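Local coordinates for protein aminoglycoside N(6')acetyltransferase (PDB 3F5B) that probably transfers an acetyl group from acetyl-CoA to an amine acceptor such as an aminoglycoside, as a member of the GNAT family, at residues F119-F124 / E173-Q178; K128-N133 / A148-I153; G154-S159 / H165-L170. All coordinates share one frame; numbering follows the deposited sequence. Where two conformers were deposited one is given.

Contact 1 (F119-F124 / E173-Q178); sequences FILSQF and EDLKKQ
Ile120 and Leu121 meet Leu175 and Lys176 through aliphatic carbons alone, and the rings of 119-124 take no part in the contact. Those rings sit around the other side of the helix, where Phe119 CZ comes to the edge of the Phe124 ring, in its plane, and Phe119 makes edge-to-face pairs with Trp67 and Phe17. The flat group of 173-178 near the contact is the Glu173 carboxylate. Lys176 NZ meets its OE2 at 3.1 Å on the syn side, 25° out of the carboxylate plane, in a salt bridge between residues three apart in the helix.

Leu121 and Leu175 meet end-on, CD2 to CD2 at 3.8 Å. In Leu175 the CG atom is anti to the backbone N (chi1 171°), which swings it toward helix 109-123, and chi2 near 55° turns CD2, not CD1, onto Leu121. The same methyl also touches Ile120, whose CG2 lies 4.1 Å from Leu175 CD2. The short helical segments cross at -104° with their axes 11.0 Å apart, so side-chain carbons, rather than backbones, fill the interface. In the GNAT fold the helix 109-123 follows the central strand 94-101, and its N-terminal end is where family members bind the acetyl-CoA pyrophosphate. Here its C-terminal end packs against the last helix, 172-178.

At the margin Lys176 runs antiparallel alongside Leu121, CG to Leu121 CD2 at 3.8 Å. Its extended chain carries the ammonium on to Glu173 and to the carbonyl O of Ser125, just beyond the helix end. Glu173 OE2 also has a weak, long ion pair with Lys128.

Contact 2 (K128-N133 / A148-I153); sequences KIVLIN and AGFEII
Ile132 places CG1 anti to its backbone N (chi1 -158°), which leaves CG2 between N and the carbonyl carbon, turned onto the face of the Phe150 ring. Phe150 answers with CG anti to its carbonyl carbon (chi1 -77°), so that the ring extends toward strand 129-132. The two side chains cross at about a right angle: Ile132 CG2 stands over one face, 3.7 Å from the centroid of the Phe150 ring, in a CH-pi contact offset toward the rim. The ring atom nearest to it is Phe150 CD1, 3.5 Å from Ile132 CG2.

Val130 approaches differently. Its CG1 lies at the ring's edge, in the plane, 3.7 Å from Phe150 CZ, while its carbonyl O comes obliquely to 3.5 Å from Phe150 CE1. That oxygen already takes part in the backbone pairing with Leu170.

Strand 164-171 lies between strands 129-132 and 151-158 in the sheet, so Phe150 reaches past a whole strand to meet its partners. Strands 129-132 and 151-158, which flank it, run parallel and are joined through helix 139-148, a beta-alpha-beta crossover with the last strand inserted between them, as in the GNAT fold. Gly149, at positive phi, ends that helix in a Schellman motif and delivers Phe150 to the sheet. Leu170 and Ile116 of helix 109-123 also pack on the ring. Ile132 has a second role, because it touches the bound cyclohexane in a pocket that includes Leu99 and Tyr145.

Val130, Ile132 and Phe150 are all buried and their side-chain contacts are apolar. The arrangement is therefore held by the fit of methyls to the ring's face and edge, with the nearest polar atom, Val130 O, already accepting from Leu170 N.

Contact 3 (G154-S159 / H165-L170); sequences GEFIAS and HYKMKL
Gly154 O is met by three groups of the opposite strand. Lys167 N gives it a hydrogen bond of 2.8 Å with a nearly straight N-H (168°), although the donor stands above the carbonyl plane. Tyr166 CA makes a CA-H...O contact, and the edge of the Tyr166 ring lies close by, in plane. Further along, Phe156 and His165 form a hydrogen-bonded antiparallel pair, with His165 N 2.8 Å from Phe156 O and Phe156 N 2.9 Å from His165 O.

Lys167 O probably accepts from Ile153 N and only weakly from Gly154 N, 3.4 Å away, a classic beta bulge at Ile153-Gly154.

Phe156 CG occupies the crowded position (chi1 69°), which folds the ring back over its partner strand: His165 CB sits over one face, 3.8 Å from the centroid of the Phe156 ring. Ala158 CB covers a face of the imidazole, 3.7 Å from the centroid of the His165 ring, and His165 NE2 is hydrogen-bonded to His161 O. Glu155 and Tyr166 run side by side on the other side of the sheet, Glu155 CG 3.8 Å from Tyr166 CD1.

This hairpin is the C-terminal end of the GNAT sheet: strand 151-158 forms the edge within this chain, and the last strand, 164-171, slots between it and strand 129-132, while helix 139-148 touches Tyr166 through Val142.

In the fold
Helix 109-123 opens contact 1, which closes only at the C-terminal helix 172-178; the other two contacts are nested within that loop. Contact 2 closes the crossover from strand 129-132 through helix 139-148 to the start of strand 151-158. Contact 3 then follows in series, closing the hairpin between 151-158 and 164-171. Contacts 2 and 3 share strand 151-158, and Glu151 N probably hydrogen-bonds to Lys169 O. Ile120 of contact 1 packs on Val130 of contact 2 and Leu170 of contact 3, so helix 109-123 is tied to strands 129-132 and 164-171, while helix 172-178 continues directly from strand 164-171.

Contact 1 (F119-F124 / E173-Q178)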
loop_
_atom_site.group_PDB
_atom_site.type_symbol
_atom_site.label_atom_id
_atom_site.label_comp_id
_atom_site.label_asym_id
_atom_site.label_seq_id
_atom_site.Cartn_x
_atom_site.Cartn_y
_atom_site.Cartn_z
ATOM N N PHE A 119 3.455 -1.495 8.706
ATOM C CA PHE A 119 3.889 -0.419 7.802
ATOM C C PHE A 119 3.347 0.944 8.241
ATOM O O PHE A 119 4.105 1.933 8.353
ATOM C CB PHE A 119 3.478 -0.741 6.382
ATOM C CG PHE A 119 3.830 0.328 5.373
ATOM C CD1 PHE A 119 5.165 0.615 5.054
ATOM C CD2 PHE A 119 2.822 1.035 4.731
ATOM C CE1 PHE A 119 5.485 1.608 4.104
ATOM C CE2 PHE A 119 3.135 2.035 3.770
ATOM C CZ PHE A 119 4.460 2.313 3.460
ATOM N N ILE A 120 2.040 0.992 8.504
ATOM C CA ILE A 120 1.410 2.241 8.942
ATOM C C ILE A 120 2.014 2.748 10.243
ATOM O O ILE A 120 2.332 3.936 10.340
ATOM C CB ILE A 120 -0.129 2.103 9.101
ATOM C CG1 ILE A 120 -0.737 1.853 7.729
ATOM C CG2 ILE A 120 -0.728 3.404 9.737
ATOM C CD1 ILE A 120 -2.150 1.246 7.764
ATOM N N LEU A 121 2.165 1.866 11.241
ATOM C CA LEU A 121 2.763 2.262 12.493
ATOM C C LEU A 121 4.249 2.609 12.434
ATOM O O LEU A 121 4.710 3.456 13.209
ATOM C CB LEU A 121 2.487 1.235 13.619
ATOM C CG LEU A 121 1.003 0.938 13.861
ATOM C CD1 LEU A 121 0.831 -0.219 14.802
ATOM C CD2 LEU A 121 0.251 2.194 14.391
ATOM N N SER A 122 4.994 1.955 11.550
ATOM C CA SER A 122 6.436 2.205 11.399
ATOM C C SER A 122 6.756 3.473 10.590
ATOM O O SER A 122 7.771 4.119 10.843
ATOM C CB SER A 122 7.122 1.021 10.665
ATOM O OG SER A 122 7.041 -0.166 11.455
ATOM N N GLN A 123 5.910 3.785 9.604
ATOM C CA GLN A 123 6.190 4.876 8.642
ATOM C C GLN A 123 5.175 6.036 8.676
ATOM O O GLN A 123 5.430 7.126 8.146
ATOM C CB GLN A 123 6.311 4.311 7.210
ATOM C CG GLN A 123 7.442 3.249 7.001
ATOM C CD GLN A 123 8.826 3.767 7.348
ATOM O OE1 GLN A 123 9.073 4.969 7.337
ATOM N NE2 GLN A 123 9.718 2.868 7.718
ATOM N N PHE A 124 4.018 5.822 9.291
ATOM C CA PHE A 124 2.985 6.859 9.224
ATOM C C PHE A 124 2.245 6.996 10.530
ATOM O O PHE A 124 1.072 7.331 10.542
ATOM C CB PHE A 124 2.026 6.561 8.058
ATOM C CG PHE A 124 2.699 6.640 6.707
ATOM C CD1 PHE A 124 2.902 7.879 6.103
ATOM C CD2 PHE A 124 3.167 5.492 6.071
ATOM C CE1 PHE A 124 3.539 7.982 4.854
ATOM C CE2 PHE A 124 3.831 5.572 4.830
ATOM C CZ PHE A 124 4.018 6.825 4.220
ATOM N N GLU A 173 -5.453 6.468 14.518
ATOM C CA GLU A 173 -5.600 6.521 15.970
ATOM C C GLU A 173 -6.485 5.397 16.521
ATOM O O GLU A 173 -6.211 4.880 17.599
ATOM C CB GLU A 173 -6.031 7.910 16.442
ATOM C CG GLU A 173 -4.923 8.996 16.313
ATOM C CD GLU A 173 -3.619 8.714 17.109
ATOM O OE1 GLU A 173 -3.675 8.391 18.317
ATOM O OE2 GLU A 173 -2.517 8.845 16.523
ATOM N N ASP A 174 -7.500 4.981 15.765
ATOM C CA ASP A 174 -8.228 3.752 16.083
ATOM C C ASP A 174 -7.309 2.550 16.034
ATOM O O ASP A 174 -7.352 1.704 16.925
ATOM C CB ASP A 174 -9.368 3.504 15.108
ATOM C CG ASP A 174 -10.560 4.375 15.374
ATOM O OD1 ASP A 174 -10.753 4.808 16.530
ATOM O OD2 ASP A 174 -11.317 4.642 14.416
ATOM N N LEU A 175 -6.492 2.473 14.985
ATOM C CA LEU A 175 -5.529 1.385 14.848
ATOM C C LEU A 175 -4.678 1.259 16.111
ATOM O O LEU A 175 -4.557 0.173 16.664
ATOM C CB LEU A 175 -4.635 1.554 13.613
ATOM C CG LEU A 175 -3.441 0.577 13.513
ATOM C CD1 LEU A 175 -3.896 -0.886 13.601
ATOM C CD2 LEU A 175 -2.578 0.791 12.249
ATOM N N LYS A 176 -4.099 2.373 16.559
ATOM C CA LYS A 176 -3.273 2.381 17.772
ATOM C C LYS A 176 -4.036 1.937 19.026
ATOM O O LYS A 176 -3.582 1.065 19.769
ATOM C CB LYS A 176 -2.668 3.771 17.995
ATOM C CG LYS A 176 -1.702 4.208 16.888
ATOM C CD LYS A 176 -1.075 5.539 17.245
ATOM C CE LYS A 176 -0.286 6.111 16.088
ATOM N NZ LYS A 176 0.264 7.457 16.439
ATOM N N LYS A 177 -5.197 2.531 19.255
ATOM C CA LYS A 177 -5.972 2.215 20.443
ATOM C C LYS A 177 -6.395 0.745 20.456
ATOM O O LYS A 177 -6.510 0.136 21.520
ATOM C CB LYS A 177 -7.174 3.149 20.578
ATOM C CG LYS A 177 -6.814 4.524 21.120
ATOM C CD LYS A 177 -7.951 5.518 20.946
ATOM C CE LYS A 177 -7.544 6.915 21.411
ATOM N NZ LYS A 177 -8.497 7.962 20.917
ATOM N N GLN A 178 -6.589 0.179 19.267
ATOM C CA GLN A 178 -6.991 -1.218 19.120
ATOM C C GLN A 178 -5.790 -2.147 18.962
ATOM O O GLN A 178 -5.941 -3.371 18.953
ATOM C CB GLN A 178 -7.951 -1.371 17.939
ATOM C CG GLN A 178 -9.313 -0.721 18.184
ATOM C CD GLN A 178 -10.418 -1.290 17.304
ATOM O OE1 GLN A 178 -10.363 -1.206 16.071
ATOM N NE2 GLN A 178 -11.440 -1.860 17.940
#

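Contact 2 (K128-N133 / A148-I153)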
loop_
_atom_site.group_PDB
_atom_site.type_symbol
_atom_site.label_atom_id
_atom_site.label_comp_id
_atom_site.label_asym_id
_atom_site.label_seq_id
_atom_site.Cartn_x
_atom_site.Cartn_y
_atom_site.Cartn_z
ATOM N N LYS A 128 -3.018 10.820 10.138
ATOM C CA LYS A 128 -4.366 10.589 10.680
ATOM C C LYS A 128 -5.142 9.493 9.959
ATOM O O LYS A 128 -5.823 8.693 10.575
ATOM C CB LYS A 128 -5.184 11.888 10.663
ATOM C CG LYS A 128 -5.160 12.663 11.969
ATOM C CD LYS A 128 -3.742 13.061 12.384
ATOM C CE LYS A 128 -3.537 12.856 13.883
ATOM N NZ LYS A 128 -3.491 11.389 14.210
ATOM N N ILE A 129 -5.022 9.459 8.641
ATOM C CA ILE A 129 -5.938 8.708 7.777
ATOM C C ILE A 129 -5.127 8.040 6.685
ATOM O O ILE A 129 -4.255 8.687 6.104
ATOM C CB ILE A 129 -6.973 9.699 7.119
ATOM C CG1 ILE A 129 -7.746 10.473 8.197
ATOM C CG2 ILE A 129 -7.919 8.983 6.112
ATOM C CD1 ILE A 129 -8.647 9.589 9.045
ATOM N N VAL A 130 -5.379 6.745 6.454
ATOM C CA VAL A 130 -4.838 6.024 5.298
ATOM C C VAL A 130 -5.991 5.673 4.362
ATOM O O VAL A 130 -7.054 5.244 4.807
ATOM C CB VAL A 130 -4.076 4.692 5.675
ATOM C CG1 VAL A 130 -3.551 3.981 4.400
ATOM C CG2 VAL A 130 -2.931 4.984 6.637
ATOM N N LEU A 131 -5.767 5.852 3.064
ATOM C CA LEU A 131 -6.752 5.480 2.058
ATOM C C LEU A 131 -6.183 4.387 1.186
ATOM O O LEU A 131 -5.006 4.428 0.820
ATOM C CB LEU A 131 -7.126 6.681 1.191
ATOM C CG LEU A 131 -7.676 7.902 1.933
ATOM C CD1 LEU A 131 -7.719 9.098 0.987
ATOM C CD2 LEU A 131 -9.053 7.608 2.530
ATOM N N ILE A 132 -7.036 3.414 0.858
ATOM C CA ILE A 132 -6.719 2.364 -0.114
ATOM C C ILE A 132 -7.878 2.154 -1.086
ATOM O O ILE A 132 -9.049 2.317 -0.711
ATOM C CB ILE A 132 -6.272 1.053 0.591
ATOM C CG1 ILE A 132 -5.460 0.183 -0.362
ATOM C CG2 ILE A 132 -7.442 0.317 1.241
ATOM C CD1 ILE A 132 -4.421 -0.752 0.394
ATOM N N ASN A 133 -7.551 1.799 -2.330
ATOM C CA ASN A 133 -8.534 1.911 -3.423
ATOM C C ASN A 133 -8.642 0.669 -4.320
ATOM O O ASN A 133 -8.337 0.755 -5.501
ATOM C CB ASN A 133 -8.177 3.129 -4.280
ATOM C CG ASN A 133 -8.353 4.439 -3.522
ATOM O OD1 ASN A 133 -9.471 4.892 -3.320
ATOM N ND2 ASN A 133 -7.244 5.034 -3.079
ATOM N N ALA A 148 -8.051 -5.603 8.129
ATOM C CA ALA A 148 -7.076 -4.660 8.654
ATOM C C ALA A 148 -7.746 -3.458 9.299
ATOM O O ALA A 148 -7.091 -2.682 9.989
ATOM C CB ALA A 148 -6.090 -4.216 7.541
ATOM N N GLY A 149 -9.056 -3.326 9.125
ATOM C CA GLY A 149 -9.766 -2.200 9.736
ATOM C C GLY A 149 -10.174 -1.096 8.781
ATOM O O GLY A 149 -10.759 -0.099 9.218
ATOM N N PHE A 150 -9.871 -1.252 7.486
ATOM C CA PHE A 150 -10.337 -0.277 6.481
ATOM C C PHE A 150 -11.852 -0.371 6.291
ATOM O O PHE A 150 -12.416 -1.465 6.263
ATOM C CB PHE A 150 -9.665 -0.492 5.120
ATOM C CG PHE A 150 -8.242 0.023 5.037
ATOM C CD1 PHE A 150 -7.979 1.312 4.577
ATOM C CD2 PHE A 150 -7.170 -0.808 5.377
ATOM C CE1 PHE A 150 -6.690 1.801 4.473
ATOM C CE2 PHE A 150 -5.844 -0.347 5.288
ATOM C CZ PHE A 150 -5.595 0.970 4.828
ATOM N N GLU A 151 -12.506 0.772 6.130
ATOM C CA GLU A 151 -13.943 0.792 5.888
ATOM C C GLU A 151 -14.262 1.409 4.522
ATOM O O GLU A 151 -13.639 2.387 4.136
ATOM C CB GLU A 151 -14.652 1.575 7.004
ATOM C CG GLU A 151 -14.739 0.787 8.313
ATOM C CD GLU A 151 -15.546 1.501 9.392
ATOM O OE1 GLU A 151 -15.505 2.760 9.466
ATOM O OE2 GLU A 151 -16.219 0.795 10.178
ATOM N N ILE A 152 -15.206 0.817 3.793
ATOM C CA ILE A 152 -15.635 1.338 2.481
ATOM C C ILE A 152 -16.326 2.667 2.684
ATOM O O ILE A 152 -17.297 2.768 3.444
ATOM C CB ILE A 152 -16.549 0.345 1.741
ATOM C CG1 ILE A 152 -15.793 -0.956 1.427
ATOM C CG2 ILE A 152 -17.117 0.956 0.442
ATOM C CD1 ILE A 152 -16.742 -2.157 1.068
ATOM N N ILE A 153 -15.805 3.714 2.067
ATOM C CA ILE A 153 -16.475 5.002 2.226
ATOM C C ILE A 153 -17.112 5.504 0.929
ATOM O O ILE A 153 -17.801 6.526 0.925
ATOM C CB ILE A 153 -15.557 6.088 2.840
ATOM C CG1 ILE A 153 -14.291 6.273 2.015
ATOM C CG2 ILE A 153 -15.212 5.746 4.320
ATOM C CD1 ILE A 153 -13.632 7.650 2.168
#

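Contact 3 (G154-S159 / H165-L170)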
loop_
_atom_site.group_PDB
_atom_site.type_symbol
_atom_site.label_atom_id
_atom_site.label_comp_id
_atom_site.label_asym_id
_atom_site.label_seq_id
_atom_site.Cartn_x
_atom_site.Cartn_y
_atom_site.Cartn_z
ATOM N N GLY A 154 -16.898 4.784 -0.162
ATOM C CA GLY A 154 -17.515 5.174 -1.426
ATOM C C GLY A 154 -17.080 4.273 -2.546
ATOM O O GLY A 154 -16.260 3.361 -2.344
ATOM N N GLU A 155 -17.674 4.481 -3.717
ATOM C CA GLU A 155 -17.228 3.773 -4.922
ATOM C C GLU A 155 -16.864 4.783 -5.988
ATOM O O GLU A 155 -17.334 5.910 -5.965
ATOM C CB GLU A 155 -18.337 2.886 -5.489
ATOM C CG GLU A 155 -18.783 1.759 -4.589
ATOM C CD GLU A 155 -19.902 0.916 -5.196
ATOM O OE1 GLU A 155 -20.145 0.969 -6.430
ATOM O OE2 GLU A 155 -20.524 0.176 -4.409
ATOM N N PHE A 156 -16.057 4.354 -6.946
ATOM C CA PHE A 156 -15.683 5.222 -8.051
ATOM C C PHE A 156 -15.231 4.394 -9.240
ATOM O O PHE A 156 -15.011 3.167 -9.124
ATOM C CB PHE A 156 -14.593 6.221 -7.624
ATOM C CG PHE A 156 -13.252 5.598 -7.339
ATOM C CD1 PHE A 156 -12.260 5.553 -8.332
ATOM C CD2 PHE A 156 -12.964 5.068 -6.085
ATOM C CE1 PHE A 156 -11.000 4.997 -8.081
ATOM C CE2 PHE A 156 -11.690 4.500 -5.825
ATOM C CZ PHE A 156 -10.710 4.476 -6.813
ATOM N N ILE A 157 -15.106 5.080 -10.374
ATOM C CA ILE A 157 -14.648 4.490 -11.619
ATOM C C ILE A 157 -13.260 5.087 -11.848
ATOM O O ILE A 157 -13.118 6.307 -12.011
ATOM C CB ILE A 157 -15.603 4.823 -12.798
ATOM C CG1 ILE A 157 -17.049 4.312 -12.553
ATOM C CG2 ILE A 157 -15.095 4.254 -14.106
ATOM C CD1 ILE A 157 -17.188 2.713 -12.494
ATOM N N ALA A 158 -12.242 4.231 -11.848
ATOM C CA ALA A 158 -10.841 4.697 -11.848
ATOM C C ALA A 158 -10.433 5.171 -13.231
ATOM O O ALA A 158 -10.728 4.486 -14.203
ATOM C CB ALA A 158 -9.918 3.573 -11.391
ATOM N N SER A 159 -9.730 6.313 -13.318
ATOM C CA SER A 159 -9.340 6.861 -14.611
ATOM C C SER A 159 -8.434 5.898 -15.381
ATOM O O SER A 159 -8.528 5.813 -16.598
ATOM C CB SER A 159 -8.676 8.241 -14.482
ATOM O OG SER A 159 -7.579 8.177 -13.599
ATOM N N HIS A 165 -14.432 0.580 -8.328
ATOM C CA HIS A 165 -13.447 0.455 -7.258
ATOM C C HIS A 165 -14.083 0.993 -5.972
ATOM O O HIS A 165 -15.018 1.798 -6.024
ATOM C CB HIS A 165 -12.176 1.291 -7.539
ATOM C CG HIS A 165 -11.370 0.822 -8.701
ATOM N ND1 HIS A 165 -10.061 0.388 -8.582
ATOM C CD2 HIS A 165 -11.673 0.743 -10.016
ATOM C CE1 HIS A 165 -9.601 0.054 -9.776
ATOM N NE2 HIS A 165 -10.558 0.271 -10.661
ATOM N N TYR A 166 -13.584 0.558 -4.826
ATOM C CA TYR A 166 -14.000 1.116 -3.549
ATOM C C TYR A 166 -12.980 2.170 -3.121
ATOM O O TYR A 166 -11.809 2.028 -3.397
ATOM C CB TYR A 166 -13.992 0.039 -2.466
ATOM C CG TYR A 166 -15.166 -0.932 -2.498
ATOM C CD1 TYR A 166 -16.476 -0.466 -2.576
ATOM C CD2 TYR A 166 -14.952 -2.313 -2.403
ATOM C CE1 TYR A 166 -17.575 -1.357 -2.577
ATOM C CE2 TYR A 166 -16.039 -3.240 -2.399
ATOM C CZ TYR A 166 -17.333 -2.741 -2.485
ATOM O OH TYR A 166 -18.380 -3.598 -2.491
ATOM N N LYS A 167 -13.441 3.198 -2.425
ATOM C CA LYS A 167 -12.564 4.055 -1.669
ATOM C C LYS A 167 -12.691 3.552 -0.233
ATOM O O LYS A 167 -13.813 3.428 0.278
ATOM C CB LYS A 167 -13.038 5.497 -1.785
ATOM C CG LYS A 167 -11.906 6.493 -1.932
ATOM C CD LYS A 167 -12.372 7.944 -1.801
ATOM C CE LYS A 167 -11.178 8.852 -1.565
ATOM N NZ LYS A 167 -11.522 9.895 -0.530
HETATM N N MSE A 168 -11.562 3.223 0.403
HETATM C CA MSE A 168 -11.582 2.654 1.759
HETATM C C MSE A 168 -10.683 3.483 2.650
HETATM O O MSE A 168 -9.683 4.012 2.182
HETATM C CB MSE A 168 -11.119 1.194 1.745
HETATM C CG MSE A 168 -11.948 0.322 0.797
HETATM SE SE MSE A 168 -11.496 -1.549 0.756
HETATM C CE MSE A 168 -12.118 -2.015 2.499
ATOM N N LYS A 169 -11.035 3.587 3.927
ATOM C CA LYS A 169 -10.367 4.512 4.824
ATOM C C LYS A 169 -10.066 3.821 6.155
ATOM O O LYS A 169 -10.895 3.023 6.660
ATOM C CB LYS A 169 -11.253 5.758 5.025
ATOM C CG LYS A 169 -10.778 6.750 6.085
ATOM C CD LYS A 169 -11.840 7.829 6.404
ATOM C CE LYS A 169 -12.830 7.352 7.454
ATOM N NZ LYS A 169 -14.020 8.279 7.731
ATOM N N LEU A 170 -8.878 4.105 6.692
ATOM C CA LEU A 170 -8.471 3.604 8.009
ATOM C C LEU A 170 -8.049 4.752 8.917
ATOM O O LEU A 170 -7.281 5.614 8.501
ATOM C CB LEU A 170 -7.332 2.589 7.869
ATOM C CG LEU A 170 -6.687 2.009 9.135
ATOM C CD1 LEU A 170 -7.714 1.323 10.009
ATOM C CD2 LEU A 170 -5.597 1.035 8.740
#